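Local coordinates for protein transaminase (Bacillus megaterium, PDB 5G0A) that probably catalyses the pyridoxal-5'-phosphate-dependent, S-selective transfer of amino groups between amines or amino acids and carbonyl compounds, at residues 116-119 / 123-126; 126-131 / 293-298; 390-395 / 463-468. All coordinates share one frame; numbering follows the deposited sequence.

Contact 1 of 3, residues 116-119 / 123-126; sequences RFVS and EAVE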
loop_
_atom_site.group_PDB
_atom_site.type_symbol
_atom_site.label_atom_id
_atom_site.label_comp_id
_atom_site.label_asym_id
_atom_site.label_seq_id
_atom_site.Cartn_x
_atom_site.Cartn_y
_atom_site.Cartn_z
ATOM N N ARG B 116 20.180 -16.976 -11.352
ATOM C CA ARG B 116 19.486 -17.705 -10.272
ATOM C C ARG B 116 18.382 -18.497 -10.922
ATOM O O ARG B 116 17.520 -17.917 -11.590
ATOM C CB ARG B 116 18.874 -16.775 -9.214
ATOM C CG ARG B 116 17.927 -17.518 -8.241
ATOM C CD ARG B 116 17.917 -16.877 -6.850
ATOM N NE ARG B 116 16.925 -17.508 -5.945
ATOM C CZ ARG B 116 17.147 -18.606 -5.231
ATOM N NH1 ARG B 116 18.310 -19.255 -5.334
ATOM N NH2 ARG B 116 16.186 -19.069 -4.445
ATOM N N PHE B 117 18.406 -19.820 -10.744
ATOM C CA PHE B 117 17.323 -20.644 -11.277
ATOM C C PHE B 117 16.191 -20.757 -10.269
ATOM O O PHE B 117 16.429 -20.913 -9.062
ATOM C CB PHE B 117 17.846 -22.044 -11.620
ATOM C CG PHE B 117 18.775 -22.053 -12.801
ATOM C CD1 PHE B 117 18.261 -21.922 -14.078
ATOM C CD2 PHE B 117 20.161 -22.201 -12.626
ATOM C CE1 PHE B 117 19.096 -21.934 -15.199
ATOM C CE2 PHE B 117 21.012 -22.205 -13.727
ATOM C CZ PHE B 117 20.474 -22.078 -15.014
ATOM N N VAL B 118 14.978 -20.713 -10.800
ATOM C CA VAL B 118 13.752 -20.953 -10.046
ATOM C C VAL B 118 12.869 -21.911 -10.840
ATOM O O VAL B 118 13.343 -22.551 -11.781
ATOM C CB VAL B 118 13.035 -19.612 -9.705
ATOM C CG1 VAL B 118 13.823 -18.844 -8.636
ATOM C CG2 VAL B 118 12.855 -18.742 -10.957
ATOM N N SER B 119 11.585 -22.044 -10.479
ATOM C CA SER B 119 10.786 -23.099 -11.145
ATOM C C SER B 119 9.819 -22.619 -12.203
ATOM O O SER B 119 9.325 -23.434 -12.980
ATOM C CB SER B 119 9.990 -23.947 -10.115
ATOM O OG SER B 119 10.881 -24.646 -9.271
ATOM N N GLU B 123 7.999 -16.820 -10.949
ATOM C CA GLU B 123 9.070 -16.810 -9.931
ATOM C C GLU B 123 10.321 -16.075 -10.417
ATOM O O GLU B 123 10.977 -15.386 -9.635
ATOM C CB GLU B 123 9.420 -18.221 -9.470
ATOM C CG GLU B 123 8.350 -18.798 -8.518
ATOM C CD GLU B 123 8.777 -20.105 -7.874
ATOM O OE1 GLU B 123 9.744 -20.732 -8.364
ATOM O OE2 GLU B 123 8.161 -20.479 -6.849
ATOM N N ALA B 124 10.651 -16.222 -11.694
ATOM C CA ALA B 124 11.799 -15.484 -12.251
ATOM C C ALA B 124 11.565 -13.974 -12.201
ATOM O O ALA B 124 12.496 -13.200 -11.884
ATOM C CB ALA B 124 12.077 -15.910 -13.694
ATOM N N VAL B 125 10.365 -13.543 -12.571
ATOM C CA VAL B 125 10.006 -12.100 -12.506
ATOM C C VAL B 125 10.018 -11.605 -11.043
ATOM O O VAL B 125 10.543 -10.538 -10.753
ATOM C CB VAL B 125 8.653 -11.845 -13.194
ATOM C CG1 VAL B 125 8.143 -10.410 -12.955
ATOM C CG2 VAL B 125 8.786 -12.086 -14.718
ATOM N N GLU B 126 9.474 -12.397 -10.117
ATOM C CA GLU B 126 9.552 -12.029 -8.676
ATOM C C GLU B 126 10.995 -11.773 -8.268
ATOM O O GLU B 126 11.313 -10.782 -7.567
ATOM C CB GLU B 126 8.947 -13.118 -7.759
ATOM C CG GLU B 126 7.465 -13.428 -8.006
ATOM C CD GLU B 126 6.515 -12.450 -7.305
ATOM O OE1 GLU B 126 6.962 -11.638 -6.475
ATOM O OE2 GLU B 126 5.314 -12.522 -7.589
HETATM O O HOH W 1 11.482 -22.682 -7.529
#
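Val118 and Ser119, at the end of strand 112-118, pack and hydrogen-bond against Glu123 and Ala124 in the first turn of helix 121-136, a buried strand-to-helix turn at the edge of the large sheet. Only three residues separate the two segments, so the chain folds back sharply on itself. The polar part is a single direct bond: the backbone N of Ser119 donates to Glu123 OE1 at 3.1 Å, meeting that oxygen nearly along its C-O axis with an N-H...O angle of 159°. The chain, extended beyond CG (chi2 -171°), carries the carboxylate out to the Ser119 amide. A water reinforces the link, donating to Glu123 OE1 at 2.7 Å while also bonding to Ser119 OG at 2.7 Å. One carboxylate oxygen therefore accepts from both the main chain and the water. The other, OE2, hydrogen-bonds to Thr120 OG1 of the second subunit, so this glutamate ties its own turn to that neighbouring subunit.

Next to the polar pair the contact is apolar. Val118 presents CG2 to the helix backbone, 3.4 Å from Ala124 N, and the same methyl reaches Ala124 CB at 4.0 Å. Val118 points its CB at the helix, and with CG1 anti to the carbonyl carbon (chi1 -71°) it is CG2 that is left to meet Ala124. Val118 CB also lies 3.9 Å from Glu123 CB, where the aliphatic start of the glutamate continues the packing. Within the turn, Glu123 N hydrogen-bonds to Thr120 OG1 of the same chain. Gly121 N and Ser122 OG, at the start of the helix, hydrogen-bond to pyridoxal-5'-phosphate. A strand end leading straight into a helix whose N-terminus meets the cofactor, probably at its phosphate, is characteristic of the phosphate-binding turn of fold-type I aminotransferases.

Contact 2 of 3, residues 126-131 / 293-298; sequences ETALNI and IITMGK. With PLP (pyridoxal-5'-phosphate), chain K.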
loop_
_atom_site.group_PDB
_atom_site.type_symbol
_atom_site.label_atom_id
_atom_site.label_comp_id
_atom_site.label_asym_id
_atom_site.label_seq_id
_atom_site.Cartn_x
_atom_site.Cartn_y
_atom_site.Cartn_z
ATOM N N GLU B 126 9.474 -12.397 -10.117
ATOM C CA GLU B 126 9.552 -12.029 -8.676
ATOM C C GLU B 126 10.995 -11.773 -8.268
ATOM O O GLU B 126 11.313 -10.782 -7.567
ATOM C CB GLU B 126 8.947 -13.118 -7.759
ATOM C CG GLU B 126 7.465 -13.428 -8.006
ATOM C CD GLU B 126 6.515 -12.450 -7.305
ATOM O OE1 GLU B 126 6.962 -11.638 -6.475
ATOM O OE2 GLU B 126 5.314 -12.522 -7.589
ATOM N N THR B 127 11.878 -12.657 -8.704
ATOM C CA THR B 127 13.268 -12.577 -8.294
ATOM C C THR B 127 13.929 -11.319 -8.883
ATOM O O THR B 127 14.663 -10.629 -8.195
ATOM C CB THR B 127 14.029 -13.859 -8.715
ATOM O OG1 THR B 127 13.330 -14.996 -8.172
ATOM C CG2 THR B 127 15.435 -13.845 -8.118
ATOM N N ALA B 128 13.661 -11.058 -10.152
ATOM C CA ALA B 128 14.189 -9.890 -10.845
ATOM C C ALA B 128 13.735 -8.606 -10.164
ATOM O O ALA B 128 14.528 -7.681 -10.019
ATOM C CB ALA B 128 13.724 -9.869 -12.280
ATOM N N LEU B 129 12.458 -8.533 -9.788
ATOM C CA LEU B 129 11.967 -7.326 -9.107
ATOM C C LEU B 129 12.701 -7.140 -7.776
ATOM O O LEU B 129 13.136 -6.030 -7.467
ATOM C CB LEU B 129 10.457 -7.428 -8.866
ATOM C CG LEU B 129 9.624 -7.440 -10.155
ATOM C CD1 LEU B 129 8.174 -7.772 -9.791
ATOM C CD2 LEU B 129 9.721 -6.155 -10.984
ATOM N N ASN B 130 12.835 -8.221 -7.006
ATOM C CA ASN B 130 13.553 -8.171 -5.741
ATOM C C ASN B 130 14.990 -7.666 -5.924
ATOM O O ASN B 130 15.475 -6.806 -5.157
ATOM C CB ASN B 130 13.562 -9.556 -5.071
ATOM C CG ASN B 130 12.177 -9.990 -4.605
ATOM O OD1 ASN B 130 11.241 -9.183 -4.589
ATOM N ND2 ASN B 130 12.035 -11.265 -4.221
ATOM N N ILE B 131 15.683 -8.214 -6.930
ATOM C CA ILE B 131 17.081 -7.860 -7.146
ATOM C C ILE B 131 17.215 -6.409 -7.608
ATOM O O ILE B 131 18.094 -5.689 -7.100
ATOM C CB ILE B 131 17.761 -8.807 -8.171
ATOM C CG1 ILE B 131 17.915 -10.206 -7.577
ATOM C CG2 ILE B 131 19.137 -8.268 -8.591
ATOM C CD1 ILE B 131 18.144 -11.286 -8.638
ATOM N N ILE B 293 18.972 -6.868 -16.661
ATOM C CA ILE B 293 18.425 -8.124 -16.113
ATOM C C ILE B 293 17.483 -8.700 -17.156
ATOM O O ILE B 293 16.736 -7.944 -17.807
ATOM C CB ILE B 293 17.573 -7.870 -14.817
ATOM C CG1 ILE B 293 18.418 -7.260 -13.701
ATOM C CG2 ILE B 293 16.906 -9.156 -14.338
ATOM C CD1 ILE B 293 17.608 -6.756 -12.501
ATOM N N ILE B 294 17.522 -10.027 -17.345
ATOM C CA ILE B 294 16.421 -10.714 -18.047
ATOM C C ILE B 294 15.793 -11.816 -17.200
ATOM O O ILE B 294 16.439 -12.381 -16.315
ATOM C CB ILE B 294 16.781 -11.297 -19.447
ATOM C CG1 ILE B 294 17.744 -12.503 -19.337
ATOM C CG2 ILE B 294 17.233 -10.151 -20.394
ATOM C CD1 ILE B 294 18.011 -13.162 -20.701
ATOM N N THR B 295 14.530 -12.089 -17.504
ATOM C CA THR B 295 13.787 -13.184 -16.883
ATOM C C THR B 295 13.476 -14.232 -17.936
ATOM O O THR B 295 13.212 -13.895 -19.096
ATOM C CB THR B 295 12.491 -12.677 -16.219
ATOM O OG1 THR B 295 11.749 -11.894 -17.154
ATOM C CG2 THR B 295 12.819 -11.822 -15.001
ATOM N N MET B 296 13.492 -15.495 -17.513
ATOM C CA MET B 296 13.362 -16.650 -18.431
ATOM C C MET B 296 12.444 -17.702 -17.839
ATOM O O MET B 296 12.306 -17.818 -16.627
ATOM C CB MET B 296 14.735 -17.286 -18.696
ATOM C CG MET B 296 15.711 -16.371 -19.440
ATOM S SD MET B 296 17.407 -16.950 -19.324
ATOM C CE MET B 296 17.854 -16.323 -17.705
ATOM N N GLY B 297 11.848 -18.476 -18.730
ATOM C CA GLY B 297 10.918 -19.574 -18.406
ATOM C C GLY B 297 10.610 -20.226 -19.760
ATOM O O GLY B 297 11.385 -20.072 -20.711
ATOM N N LYS B 298 9.513 -20.974 -19.832
ATOM C CA LYS B 298 8.968 -21.510 -21.124
ATOM C C LYS B 298 10.023 -22.221 -21.962
ATOM O O LYS B 298 10.364 -23.381 -21.665
ATOM C CB LYS B 298 8.224 -20.393 -21.877
ATOM C CG LYS B 298 6.992 -19.919 -21.104
ATOM C CD LYS B 298 6.144 -18.893 -21.859
ATOM C CE LYS B 298 4.743 -18.691 -21.227
ATOM N NZ LYS B 298 4.583 -17.304 -20.761
HETATM N N1 PLP K . 6.356 -13.212 -18.430
HETATM C C2 PLP K . 5.938 -13.365 -19.709
HETATM C C2A PLP K . 6.314 -12.337 -20.754
HETATM C C3 PLP K . 5.184 -14.580 -20.099
HETATM O O3 PLP K . 4.787 -14.799 -21.361
HETATM C C4 PLP K . 4.867 -15.575 -19.064
HETATM C C4A PLP K . 4.127 -16.862 -19.434
HETATM C C5 PLP K . 5.345 -15.254 -17.697
HETATM C C6 PLP K . 6.040 -14.079 -17.453
HETATM C C5A PLP K . 5.037 -16.152 -16.508
HETATM O O4P PLP K . 5.562 -17.457 -16.627
HETATM P P PLP K . 4.841 -18.630 -15.777
HETATM O O1P PLP K . 5.804 -19.760 -16.025
HETATM O O2P PLP K . 4.727 -18.210 -14.322
HETATM O O3P PLP K . 3.496 -18.829 -16.423
#
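Ala128 and Thr295 meet methyl to methyl, CB to CG2, at 3.5 Å, tighter than ordinary van der Waals contact, and no hydrogen bond joins the two segments. This is helix-on-sheet packing in the alpha/beta/alpha large domain of a fold-type I enzyme. Segment 126-131 of helix 121-136 runs nearly antiparallel to strand 293-296 (162°), their axes approaching to 8.7 Å. The Ala128 methyl points at the strand.

Next to the tight pair, Ile293 CG2 touches the same Ala128 CB at 3.9 Å, so two strand residues on one face share a single methyl. One helical turn on, Ile131 CG2 comes to 4.5 Å from Ile293 CD1 and completes an apolar strip that continues onto Ile316 of helix 314-321. Thr295 divides its branches: with chi1 at 51°, CG2 lies anti to the carbonyl carbon and faces the helix, whereas OG1 makes a weak hydrogen bond to Asp269, a residue of the cofactor pocket. The strand thus touches both the helix and the residues surrounding the cofactor.

Beyond the strand, the chain passes through Gly297 to Lys298, in the place of the lysine that forms the internal aldimine in this family. Its side chain reaches pyridoxal-5'-phosphate and bends at chi4 (118°), where Lys298 NZ is covalently bound to C4A of the cofactor at 1.5 Å.

Contact 3 of 3, residues 390-395 / 463-468; sequences VDIVNA and YALDYL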
loop_
_atom_site.group_PDB
_atom_site.type_symbol
_atom_site.label_atom_id
_atom_site.label_comp_id
_atom_site.label_asym_id
_atom_site.label_seq_id
_atom_site.Cartn_x
_atom_site.Cartn_y
_atom_site.Cartn_z
ATOM N N VAL B 390 -1.317 -11.323 -35.966
ATOM C CA VAL B 390 -2.126 -10.984 -37.129
ATOM C C VAL B 390 -3.297 -10.150 -36.625
ATOM O O VAL B 390 -4.139 -10.628 -35.841
ATOM C CB VAL B 390 -2.667 -12.231 -37.874
ATOM C CG1 VAL B 390 -3.467 -11.809 -39.110
ATOM C CG2 VAL B 390 -1.541 -13.182 -38.274
ATOM N N ASP B 391 -3.342 -8.894 -37.066
ATOM C CA ASP B 391 -4.425 -8.000 -36.683
ATOM C C ASP B 391 -5.652 -8.302 -37.535
ATOM O O ASP B 391 -5.611 -8.201 -38.765
ATOM C CB ASP B 391 -4.014 -6.528 -36.829
ATOM C CG ASP B 391 -2.769 -6.177 -36.034
ATOM O OD1 ASP B 391 -2.636 -6.634 -34.879
ATOM O OD2 ASP B 391 -1.927 -5.416 -36.561
ATOM N N ILE B 392 -6.730 -8.684 -36.864
ATOM C CA ILE B 392 -7.976 -9.068 -37.509
ATOM C C ILE B 392 -8.919 -7.856 -37.495
ATOM O O ILE B 392 -9.102 -7.213 -36.465
ATOM C CB ILE B 392 -8.620 -10.286 -36.800
ATOM C CG1 ILE B 392 -7.656 -11.494 -36.773
ATOM C CG2 ILE B 392 -9.943 -10.684 -37.452
ATOM C CD1 ILE B 392 -7.364 -12.143 -38.120
ATOM N N VAL B 393 -9.487 -7.537 -38.652
ATOM C CA VAL B 393 -10.385 -6.385 -38.778
ATOM C C VAL B 393 -11.602 -6.733 -39.629
ATOM O O VAL B 393 -11.586 -7.702 -40.383
ATOM C CB VAL B 393 -9.683 -5.173 -39.429
ATOM C CG1 VAL B 393 -8.597 -4.603 -38.518
ATOM C CG2 VAL B 393 -9.125 -5.546 -40.801
ATOM N N ASN B 394 -12.656 -5.934 -39.484
ATOM C CA ASN B 394 -13.807 -5.978 -40.381
ATOM C C ASN B 394 -13.337 -5.623 -41.790
ATOM O O ASN B 394 -12.792 -4.543 -42.012
ATOM C CB ASN B 394 -14.882 -4.999 -39.880
ATOM C CG ASN B 394 -16.171 -5.055 -40.694
ATOM O OD1 ASN B 394 -16.157 -5.318 -41.894
ATOM N ND2 ASN B 394 -17.294 -4.794 -40.034
ATOM N N ALA B 395 -13.542 -6.545 -42.731
ATOM C CA ALA B 395 -13.007 -6.441 -44.097
ATOM C C ALA B 395 -13.444 -5.187 -44.868
ATOM O O ALA B 395 -12.743 -4.735 -45.781
ATOM C CB ALA B 395 -13.360 -7.691 -44.892
ATOM N N TYR B 463 -9.286 -21.253 -44.668
ATOM C CA TYR B 463 -10.652 -21.714 -44.394
ATOM C C TYR B 463 -11.386 -20.890 -43.328
ATOM O O TYR B 463 -12.566 -20.565 -43.492
ATOM C CB TYR B 463 -10.620 -23.198 -43.990
ATOM C CG TYR B 463 -11.960 -23.768 -43.596
ATOM C CD1 TYR B 463 -12.890 -24.143 -44.568
ATOM C CD2 TYR B 463 -12.304 -23.943 -42.252
ATOM C CE1 TYR B 463 -14.124 -24.661 -44.213
ATOM C CE2 TYR B 463 -13.534 -24.465 -41.891
ATOM C CZ TYR B 463 -14.436 -24.826 -42.875
ATOM O OH TYR B 463 -15.663 -25.335 -42.534
ATOM N N ALA B 464 -10.692 -20.569 -42.235
ATOM C CA ALA B 464 -11.275 -19.821 -41.119
ATOM C C ALA B 464 -11.654 -18.388 -41.506
ATOM O O ALA B 464 -12.742 -17.906 -41.166
ATOM C CB ALA B 464 -10.312 -19.808 -39.930
ATOM N N LEU B 465 -10.740 -17.716 -42.200
ATOM C CA LEU B 465 -10.934 -16.326 -42.606
ATOM C C LEU B 465 -12.000 -16.185 -43.698
ATOM O O LEU B 465 -12.691 -15.170 -43.759
ATOM C CB LEU B 465 -9.604 -15.704 -43.043
ATOM C CG LEU B 465 -8.554 -15.499 -41.937
ATOM C CD1 LEU B 465 -7.239 -15.024 -42.525
ATOM C CD2 LEU B 465 -9.025 -14.535 -40.853
ATOM N N ASP B 466 -12.134 -17.205 -44.546
ATOM C CA ASP B 466 -13.243 -17.264 -45.503
ATOM C C ASP B 466 -14.569 -17.112 -44.767
ATOM O O ASP B 466 -15.408 -16.301 -45.148
ATOM C CB ASP B 466 -13.240 -18.589 -46.276
ATOM C CG ASP B 466 -12.382 -18.551 -47.530
ATOM O OD1 ASP B 466 -12.077 -17.451 -48.048
ATOM O OD2 ASP B 466 -12.024 -19.646 -48.012
ATOM N N TYR B 467 -14.736 -17.891 -43.698
ATOM C CA TYR B 467 -15.956 -17.910 -42.906
ATOM C C TYR B 467 -16.156 -16.606 -42.131
ATOM O O TYR B 467 -17.281 -16.137 -41.988
ATOM C CB TYR B 467 -15.945 -19.111 -41.952
ATOM C CG TYR B 467 -17.128 -19.191 -41.007
ATOM C CD1 TYR B 467 -18.315 -19.826 -41.388
ATOM C CD2 TYR B 467 -17.058 -18.639 -39.727
ATOM C CE1 TYR B 467 -19.398 -19.902 -40.521
ATOM C CE2 TYR B 467 -18.134 -18.709 -38.852
ATOM C CZ TYR B 467 -19.301 -19.338 -39.252
ATOM O OH TYR B 467 -20.370 -19.407 -38.380
ATOM N N LEU B 468 -15.064 -16.031 -41.628
ATOM C CA LEU B 468 -15.135 -14.760 -40.911
ATOM C C LEU B 468 -15.686 -13.622 -41.783
ATOM O O LEU B 468 -16.501 -12.828 -41.317
ATOM C CB LEU B 468 -13.770 -14.366 -40.346
ATOM C CG LEU B 468 -13.783 -13.166 -39.391
ATOM C CD1 LEU B 468 -14.166 -13.587 -37.976
ATOM C CD2 LEU B 468 -12.425 -12.482 -39.395
#
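Ile392 meets Leu465 and Leu468 through apolar contacts alone, where strand 387-392 faces helix 451-468 in the C-terminal part of the chain. The strand is the middle one of a three-stranded antiparallel sheet, between 378-384 and 440-443, and the helix packs over one face of that sheet.

The apolar group is compact. Ile392 uses both of its branches: CG2 reaches Leu468 CD2 at 3.6 Å, while CD1, at the end of the longer arm, lies 4.0 Å from Leu465 CD2. In both pairs the side chains cross obliquely rather than run alongside each other. With CG1 beside the backbone N (chi1 -58°), Ile392 has CG2 anti to that nitrogen and turns CD1 aside at chi2, which leaves CG2 at Leu468 and CD1 at Leu465. The leucines sit three residues apart, on one face of the helix, and differ in their first torsion. Leu468 carries CG anti to the backbone N (chi1 -171°), whereas Leu465 holds it beside that nitrogen. Ile422 of helix 418-427 touches Ile392 and Leu465, closing the small hydrophobic cluster.

Hydrogen bonding belongs to the backbones on either side of the cluster. Leu468 N bonds to Ala464 O at 3.0 Å within the helix, and Ile392 pairs with Asn439 through the main chain. Farther round the helix, Tyr463 OH bonds to Glu428, and Tyr467 makes a cation-pi contact with Lys425.

With no direct polar bond between them, the two segments meet through the methyls of one isoleucine and two leucines, with 115 Å² buried in total; the chemistry is that of plain hydrophobic packing between a sheet and its covering helix.

Contacts 1 and 2 are neighbours: their centres lie 6 Å apart, they share Glu126 and helix 121-136, and their strands, 112-118 and 293-296, belong to the same seven-stranded sheet, separated there by strand 308-313. They touch directly through Ala124 and Thr295, and both adjoin the second subunit. The helix thus packs on both the strand just before it and one far along the chain, in the part of the fold that carries the cofactor lysine. Contact 3 follows later in the chain and lies across its centre, on a separate three-stranded sheet, its centre 37 Å from that of contact 2 and nearest atoms about 17 Å apart. Sheet-helix packing therefore recurs beside the cofactor site and well away from it.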